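PDB 3UGV: enolase from alpha proteobacterium BAL199, which probably catalyses a magnesium-dependent reaction on a carboxylate substrate, as a member of the mandelate racemase / muconate lactonizing enzyme family of the enolase superfamily. Local coordinates for residues V224-N227 and Q228-M232; P202-D205 and I206-A209; W167-S170 and P171-A175; G281-E284 and M285-L289. All coordinates share one frame; numbering follows the deposited sequence.

Interaction 1 (V224-N227 and Q228-M232); sequences VDFN and QGLDM. With MG (magnesium ion), chain B.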
# COMPACT_ATOMS: atom_id res chain seq x y z
N VAL F 224 -5.44 3.19 31.87
CA VAL F 224 -6.24 4.40 31.83
C VAL F 224 -7.33 4.28 30.77
O VAL F 224 -7.06 3.87 29.64
CB VAL F 224 -5.35 5.63 31.60
CG1 VAL F 224 -6.07 6.71 30.79
CG2 VAL F 224 -4.85 6.17 32.94
N ASP F 225 -8.55 4.63 31.15
CA ASP F 225 -9.69 4.55 30.25
C ASP F 225 -10.38 5.90 30.13
O ASP F 225 -10.77 6.50 31.14
CB ASP F 225 -10.71 3.54 30.78
CG ASP F 225 -11.72 3.10 29.71
OD1 ASP F 225 -11.99 3.86 28.74
OD2 ASP F 225 -12.23 1.99 29.85
N PHE F 226 -10.54 6.38 28.89
CA PHE F 226 -11.19 7.66 28.65
C PHE F 226 -12.66 7.48 28.33
O PHE F 226 -13.39 8.46 28.24
CB PHE F 226 -10.54 8.38 27.49
CG PHE F 226 -9.25 9.06 27.83
CD1 PHE F 226 -9.25 10.33 28.38
CD2 PHE F 226 -8.04 8.45 27.57
CE1 PHE F 226 -8.06 10.98 28.68
CE2 PHE F 226 -6.84 9.09 27.88
CZ PHE F 226 -6.86 10.35 28.44
N ASN F 227 -13.08 6.24 28.13
CA ASN F 227 -14.47 5.95 27.78
C ASN F 227 -15.01 6.75 26.60
O ASN F 227 -16.11 7.27 26.68
CB ASN F 227 -15.38 6.13 29.00
CG ASN F 227 -15.18 5.03 30.02
OD1 ASN F 227 -15.56 3.89 29.79
ND2 ASN F 227 -14.58 5.38 31.16
N GLN F 228 -14.23 6.84 25.52
CA GLN F 228 -14.68 7.48 24.29
C GLN F 228 -15.00 8.96 24.49
O GLN F 228 -15.72 9.54 23.69
CB GLN F 228 -15.95 6.79 23.77
CG GLN F 228 -15.78 5.33 23.49
CD GLN F 228 -17.07 4.72 22.94
OE1 GLN F 228 -17.55 5.11 21.87
NE2 GLN F 228 -17.64 3.77 23.68
N GLY F 229 -14.49 9.58 25.55
CA GLY F 229 -14.91 10.94 25.89
C GLY F 229 -14.30 12.08 25.10
O GLY F 229 -14.68 13.24 25.28
N LEU F 230 -13.34 11.77 24.22
CA LEU F 230 -12.60 12.83 23.55
C LEU F 230 -12.89 12.83 22.07
O LEU F 230 -13.21 11.79 21.50
CB LEU F 230 -11.10 12.66 23.76
CG LEU F 230 -10.64 12.41 25.19
CD1 LEU F 230 -9.13 12.33 25.22
CD2 LEU F 230 -11.13 13.53 26.11
N ASP F 231 -12.77 14.00 21.44
CA ASP F 231 -12.78 14.07 19.99
C ASP F 231 -11.32 13.96 19.56
O ASP F 231 -10.44 13.93 20.41
CB ASP F 231 -13.48 15.34 19.47
CG ASP F 231 -12.68 16.64 19.73
OD1 ASP F 231 -11.42 16.62 19.82
OD2 ASP F 231 -13.32 17.71 19.81
N MET F 232 -11.05 13.89 18.26
CA MET F 232 -9.70 13.62 17.81
C MET F 232 -8.69 14.69 18.23
O MET F 232 -7.57 14.37 18.61
CB MET F 232 -9.65 13.37 16.30
CG MET F 232 -9.78 11.90 15.95
SD MET F 232 -8.52 10.88 16.75
CE MET F 232 -7.05 11.37 15.82
MG MG B . -13.27 0.51 29.04
O HOH W 1 -15.14 1.30 29.50
O HOH W 2 -13.77 -0.77 30.64
O HOH W 3 -13.26 1.92 27.47
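F226 and L230 make the apolar part of this local contact. L230 CD1 sits over one face of the F226 ring in a CH-pi contact, 4.1 Å from the centroid, 24° off the normal and shifted toward the rim. The closest pair is L230 CD1 to F226 CD1, 3.7 Å. I242 of helix 232-242 also touches F226, and L230 leans on A235 and R238 of the same helix.

Backbone hydrogen bonding makes the turn. G229 N donates to F226 O at 3.1 Å, from above the carbonyl plane, closing a type I' beta turn in which N227 and Q228 both have positive phi. This is the loop that leaves the C-terminal end of strand 221-225 in the parallel barrel of the enolase superfamily, the end at which the metal is held. Beyond the turn, D231 is the N-cap of helix 232-242.

Metal binding belongs to D225. With CG anti to the backbone N (chi1 -163°), its carboxylate swings to the magnesium ion, which OD2 binds at 2.0 Å; E251 and E277 complete the protein ligands. The other oxygen, OD1, accepts from N227 N at 2.7 Å in an Asx turn, met on its anti side and 33° out of the carboxylate plane, tying the carboxylate to metal and backbone. N227 OD1 accepts from a metal-bound water at 2.6 Å, a second-shell link. Q228 OE1 accepts a hydrogen bond from Y256 N.

Interaction 2 (P202-D205 and I206-A209); sequences PAVD and IETA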
# COMPACT_ATOMS: atom_id res chain seq x y z
N PRO F 202 -7.15 18.63 32.04
CA PRO F 202 -6.20 17.53 31.82
C PRO F 202 -5.11 17.47 32.90
O PRO F 202 -4.64 16.39 33.26
CB PRO F 202 -5.53 17.92 30.51
CG PRO F 202 -6.46 18.85 29.86
CD PRO F 202 -7.18 19.57 30.92
N ALA F 203 -4.72 18.63 33.42
CA ALA F 203 -3.67 18.68 34.42
C ALA F 203 -4.12 17.90 35.63
O ALA F 203 -3.30 17.32 36.33
CB ALA F 203 -3.35 20.13 34.81
N VAL F 204 -5.42 17.88 35.89
CA VAL F 204 -5.93 17.20 37.07
C VAL F 204 -5.96 15.68 36.86
O VAL F 204 -5.81 14.91 37.82
CB VAL F 204 -7.30 17.75 37.50
CG1 VAL F 204 -7.75 17.11 38.79
CG2 VAL F 204 -7.21 19.26 37.69
N ASP F 205 -6.13 15.23 35.62
CA ASP F 205 -6.03 13.80 35.31
C ASP F 205 -4.63 13.30 35.69
O ASP F 205 -4.47 12.26 36.31
CB ASP F 205 -6.24 13.55 33.81
CG ASP F 205 -7.70 13.45 33.43
OD1 ASP F 205 -8.54 13.10 34.28
OD2 ASP F 205 -8.00 13.72 32.25
N ILE F 206 -3.63 14.06 35.28
CA ILE F 206 -2.24 13.68 35.49
C ILE F 206 -1.93 13.73 36.98
O ILE F 206 -1.25 12.87 37.53
CB ILE F 206 -1.32 14.65 34.70
CG1 ILE F 206 -1.40 14.33 33.21
CG2 ILE F 206 0.11 14.59 35.22
CD1 ILE F 206 -0.73 15.35 32.34
N GLU F 207 -2.45 14.77 37.63
CA GLU F 207 -2.33 14.94 39.06
C GLU F 207 -2.87 13.70 39.77
O GLU F 207 -2.27 13.19 40.71
CB GLU F 207 -3.13 16.17 39.47
CG GLU F 207 -2.82 16.73 40.82
CD GLU F 207 -3.74 17.91 41.14
OE1 GLU F 207 -3.91 18.79 40.26
OE2 GLU F 207 -4.30 17.93 42.26
N THR F 208 -4.02 13.21 39.29
CA THR F 208 -4.61 11.99 39.83
C THR F 208 -3.71 10.76 39.68
O THR F 208 -3.52 10.00 40.63
CB THR F 208 -5.98 11.73 39.21
OG1 THR F 208 -6.84 12.83 39.51
CG2 THR F 208 -6.59 10.47 39.78
N ALA F 209 -3.17 10.55 38.48
CA ALA F 209 -2.22 9.47 38.24
C ALA F 209 -1.06 9.52 39.24
O ALA F 209 -0.70 8.51 39.87
CB ALA F 209 -1.70 9.52 36.79
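The first turns of helix 202-216, the helical arm of the beta-alpha-beta unit between strands 192-196 and 221-225, hold this contact. T208 and V204 meet closest: T208 N and T208 OG1 both donate to V204 O, each at 2.9 Å, and arrive from opposite faces of the carbonyl plane. With OG1 beside its own backbone N (chi1 -61°), the hydroxyl folds back on the turn before it, and its polar end is satisfied within the helix although the residue is buried. The ordinary i to i+4 helical hydrogen bonds run alongside, with I206 N to P202 O at 3.2 Å, E207 N to A203 O at 3.0 Å and A209 N to D205 O at 3.1 Å.

Apart from T208, the side chains meet mainly backbone oxygens of the turn before. I206 runs its CG1 branch back past P202 O at 3.8 Å, and E207 lays its CB against A203 O at 3.3 Å. D205 sends its carboxylate off the helix, to a salt bridge with R199 and a hydrogen bond from G198 N, which ties the helix to the loop leading into it. I206 and P202 face helix 232-242, while T208 and A209 rest on L195 of strand 192-196: the outer helical layer of an alpha/beta barrel lying against its strands.

Interaction 3 (W167-S170 and P171-A175); sequences WLKS and PAEVA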
# COMPACT_ATOMS: atom_id res chain seq x y z
N TRP F 167 -13.04 6.56 39.61
CA TRP F 167 -13.82 7.39 38.69
C TRP F 167 -13.36 8.83 38.81
O TRP F 167 -12.33 9.09 39.42
CB TRP F 167 -15.32 7.23 38.97
CG TRP F 167 -15.83 5.90 38.53
CD1 TRP F 167 -16.17 4.84 39.32
CD2 TRP F 167 -16.01 5.47 37.18
NE1 TRP F 167 -16.56 3.78 38.54
CE2 TRP F 167 -16.47 4.14 37.22
CE3 TRP F 167 -15.83 6.08 35.93
CZ2 TRP F 167 -16.76 3.42 36.07
CZ3 TRP F 167 -16.11 5.36 34.79
CH2 TRP F 167 -16.57 4.04 34.87
N LEU F 168 -14.10 9.77 38.21
CA LEU F 168 -13.59 11.14 38.04
C LEU F 168 -13.76 12.05 39.25
O LEU F 168 -14.22 13.18 39.13
CB LEU F 168 -14.17 11.80 36.77
CG LEU F 168 -13.85 11.04 35.46
CD1 LEU F 168 -14.10 11.88 34.20
CD2 LEU F 168 -12.41 10.54 35.47
N LYS F 169 -13.36 11.55 40.42
CA LYS F 169 -13.35 12.33 41.66
C LYS F 169 -12.03 13.08 41.81
O LYS F 169 -11.22 13.11 40.88
CB LYS F 169 -13.61 11.42 42.85
CG LYS F 169 -14.94 10.66 42.75
CD LYS F 169 -15.19 9.80 43.98
CE LYS F 169 -14.12 8.72 44.12
NZ LYS F 169 -14.30 7.92 45.37
N SER F 170 -11.81 13.69 42.96
CA SER F 170 -10.61 14.49 43.18
C SER F 170 -9.39 13.59 43.34
O SER F 170 -9.53 12.42 43.74
CB SER F 170 -10.75 15.33 44.44
OG SER F 170 -10.71 14.49 45.59
N PRO F 171 -8.19 14.12 43.05
CA PRO F 171 -6.95 13.35 43.21
C PRO F 171 -6.86 12.65 44.56
O PRO F 171 -6.64 11.43 44.60
CB PRO F 171 -5.86 14.42 43.09
CG PRO F 171 -6.47 15.46 42.17
CD PRO F 171 -7.95 15.45 42.45
N ALA F 172 -7.01 13.39 45.66
CA ALA F 172 -6.82 12.81 46.99
C ALA F 172 -7.84 11.70 47.26
O ALA F 172 -7.51 10.70 47.87
CB ALA F 172 -6.89 13.88 48.08
N GLU F 173 -9.07 11.89 46.80
CA GLU F 173 -10.10 10.88 46.96
C GLU F 173 -9.79 9.64 46.13
O GLU F 173 -10.08 8.53 46.54
CB GLU F 173 -11.45 11.41 46.51
CG GLU F 173 -12.20 12.24 47.51
CD GLU F 173 -13.59 12.55 47.02
OE1 GLU F 173 -13.72 13.37 46.08
OE2 GLU F 173 -14.56 11.96 47.55
N VAL F 174 -9.22 9.85 44.95
CA VAL F 174 -8.95 8.72 44.06
C VAL F 174 -7.75 7.93 44.59
O VAL F 174 -7.74 6.69 44.54
CB VAL F 174 -8.76 9.18 42.60
CG1 VAL F 174 -8.17 8.06 41.75
CG2 VAL F 174 -10.09 9.65 42.03
N ALA F 175 -6.78 8.63 45.14
CA ALA F 175 -5.61 7.96 45.69
C ALA F 175 -5.98 7.11 46.91
O ALA F 175 -5.48 6.01 47.08
CB ALA F 175 -4.52 8.95 46.04
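S170 OG is held by two groups of E173. It donates to E173 OE1 at 3.2 Å, meeting the lone pair that points away from the other carboxylate oxygen, and it accepts a weak hydrogen bond from E173 N at 3.3 Å. S170 is the N-cap of helix 171-183: the weak bond from E173 N is the capping bond, and the hydroxyl returns one to the glutamate side chain. OG reaches that position because it stands between the backbone N and the carbonyl carbon of S170 (chi1 70°). The first helical bond follows, V174 N to S170 O at 2.9 Å. V174 N lies nearly in line with the S170 carbonyl, though the N-H itself is bent from that line (147°).

V174 CG2, beside its own backbone N, lies against backbone carbonyls and the K169 stem, 3.5 Å from W167 O and 4.0 Å from K169 CB. K169 NZ stays 4.6 Å from E173 OE2 and makes its salt bridge with E177 one turn further along.

Helix 171-183 starts against helix 202-216, where P171 packs on E207 and T208 and V174 on T208 and V212; V174 also touches L195 of strand 192-196, while W167 reaches back to strand 30-47 and makes a cation-pi contact with R196.

Interaction 4 (G281-E284 and M285-L289); sequences GPRE and MHQAL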
# COMPACT_ATOMS: atom_id res chain seq x y z
N GLY F 281 -18.43 -8.87 17.31
CA GLY F 281 -18.03 -10.05 16.56
C GLY F 281 -16.56 -10.07 16.13
O GLY F 281 -15.90 -9.03 16.07
N PRO F 282 -16.04 -11.26 15.82
CA PRO F 282 -14.62 -11.42 15.46
C PRO F 282 -14.26 -10.78 14.13
O PRO F 282 -13.12 -10.35 13.93
CB PRO F 282 -14.45 -12.96 15.36
CG PRO F 282 -15.65 -13.55 16.08
CD PRO F 282 -16.76 -12.54 15.93
N ARG F 283 -15.20 -10.73 13.20
CA ARG F 283 -14.91 -10.07 11.94
C ARG F 283 -14.59 -8.59 12.21
O ARG F 283 -13.71 -8.01 11.58
CB ARG F 283 -16.03 -10.26 10.91
CG ARG F 283 -15.91 -9.34 9.68
CD ARG F 283 -16.78 -9.83 8.55
NE ARG F 283 -16.30 -11.13 8.08
CZ ARG F 283 -17.08 -12.07 7.55
NH1 ARG F 283 -18.38 -11.87 7.42
NH2 ARG F 283 -16.55 -13.22 7.15
N GLU F 284 -15.28 -8.00 13.17
CA GLU F 284 -15.03 -6.60 13.51
C GLU F 284 -13.62 -6.40 14.07
O GLU F 284 -12.94 -5.45 13.70
CB GLU F 284 -16.08 -6.11 14.49
CG GLU F 284 -16.43 -4.65 14.35
CD GLU F 284 -17.78 -4.35 14.98
OE1 GLU F 284 -17.81 -3.75 16.08
OE2 GLU F 284 -18.81 -4.73 14.37
N MET F 285 -13.19 -7.31 14.94
CA MET F 285 -11.81 -7.31 15.45
C MET F 285 -10.80 -7.40 14.30
O MET F 285 -9.80 -6.68 14.24
CB MET F 285 -11.59 -8.48 16.43
CG MET F 285 -10.16 -8.50 17.00
SD MET F 285 -9.82 -9.90 18.08
CE MET F 285 -10.69 -9.39 19.55
N HIS F 286 -11.07 -8.31 13.37
CA HIS F 286 -10.19 -8.55 12.24
C HIS F 286 -10.05 -7.27 11.39
O HIS F 286 -8.95 -6.92 10.94
CB HIS F 286 -10.74 -9.76 11.44
CG HIS F 286 -10.43 -9.73 9.97
ND1 HIS F 286 -9.18 -10.03 9.47
CD2 HIS F 286 -11.21 -9.47 8.90
CE1 HIS F 286 -9.21 -9.94 8.15
NE2 HIS F 286 -10.43 -9.60 7.78
N GLN F 287 -11.15 -6.54 11.22
CA GLN F 287 -11.13 -5.28 10.46
C GLN F 287 -10.34 -4.19 11.18
O GLN F 287 -9.60 -3.44 10.56
CB GLN F 287 -12.55 -4.82 10.17
CG GLN F 287 -13.33 -5.78 9.25
CD GLN F 287 -14.77 -5.34 9.05
OE1 GLN F 287 -15.28 -4.49 9.81
NE2 GLN F 287 -15.42 -5.89 8.03
N ALA F 288 -10.50 -4.12 12.50
CA ALA F 288 -9.75 -3.19 13.32
C ALA F 288 -8.25 -3.44 13.21
O ALA F 288 -7.47 -2.48 13.16
CB ALA F 288 -10.18 -3.28 14.76
N LEU F 289 -7.85 -4.71 13.18
CA LEU F 289 -6.43 -5.07 13.10
C LEU F 289 -5.86 -4.75 11.72
O LEU F 289 -4.77 -4.19 11.61
CB LEU F 289 -6.21 -6.55 13.47
CG LEU F 289 -6.68 -6.94 14.89
CD1 LEU F 289 -6.42 -8.40 15.22
CD2 LEU F 289 -6.03 -6.05 15.93
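Helix 282-290 opens at G281, its N-cap, with a weak bond from M285 N to G281 O at 3.4 Å, then settles into regular i to i+4 bonding: H286 N to P282 O at 2.9 Å, Q287 N to R283 O and A288 N to E284 O, both at 3.0 Å. G281 itself has a positive phi of 98°.

Among the side chains, R283 and Q287 lie one turn apart and slant across each other. Q287 NE2 comes 3.9 Å from R283 CG, touching the aliphatic stem and not the charged end, and the guanidinium and amide planes differ by 28°. CG of Q287 sits beside its own backbone N (chi1 -65°), which brings it to 3.2 Å from R283 O. H286 turns the edge of its ring toward the same carbonyl, CD2 lying 3.9 Å from R283 O.

M285 goes the other way, onto the loop residues F279 and P299 and onto A313 of helix 306-320. R283 NE hydrogen-bonds to A319 O of the fourth subunit, R283 NH1 makes a salt bridge with D257 of the third, and H286 NE2 hydrogen-bonds to D260 of the third. The chemistry is thus split, with backbone bonds holding the turn while its arginine and histidine ends serve subunit contacts.

In the fold
Interactions 2 and 3 belong together: their centres are about 10 Å apart, and T208 and V204 of helix 202-216 pack on P171 and V174 of helix 171-183, with T208 CG2 3.5 Å from V174 CG1. Interaction 3 is a surface contact built on a capped helix start, whereas interactions 1, 2 and 4 are partly buried, and interaction 2 is built on i to i+4 helical hydrogen bonds. Interaction 1 follows interaction 2 in the chain through strand 221-225, and N227 packs on W167 of interaction 3; it alone among the four binds a metal. Interaction 4 stands apart, about 33 Å from interaction 2 between centres, on a later helix whose arginine and histidine meet neighbouring subunits.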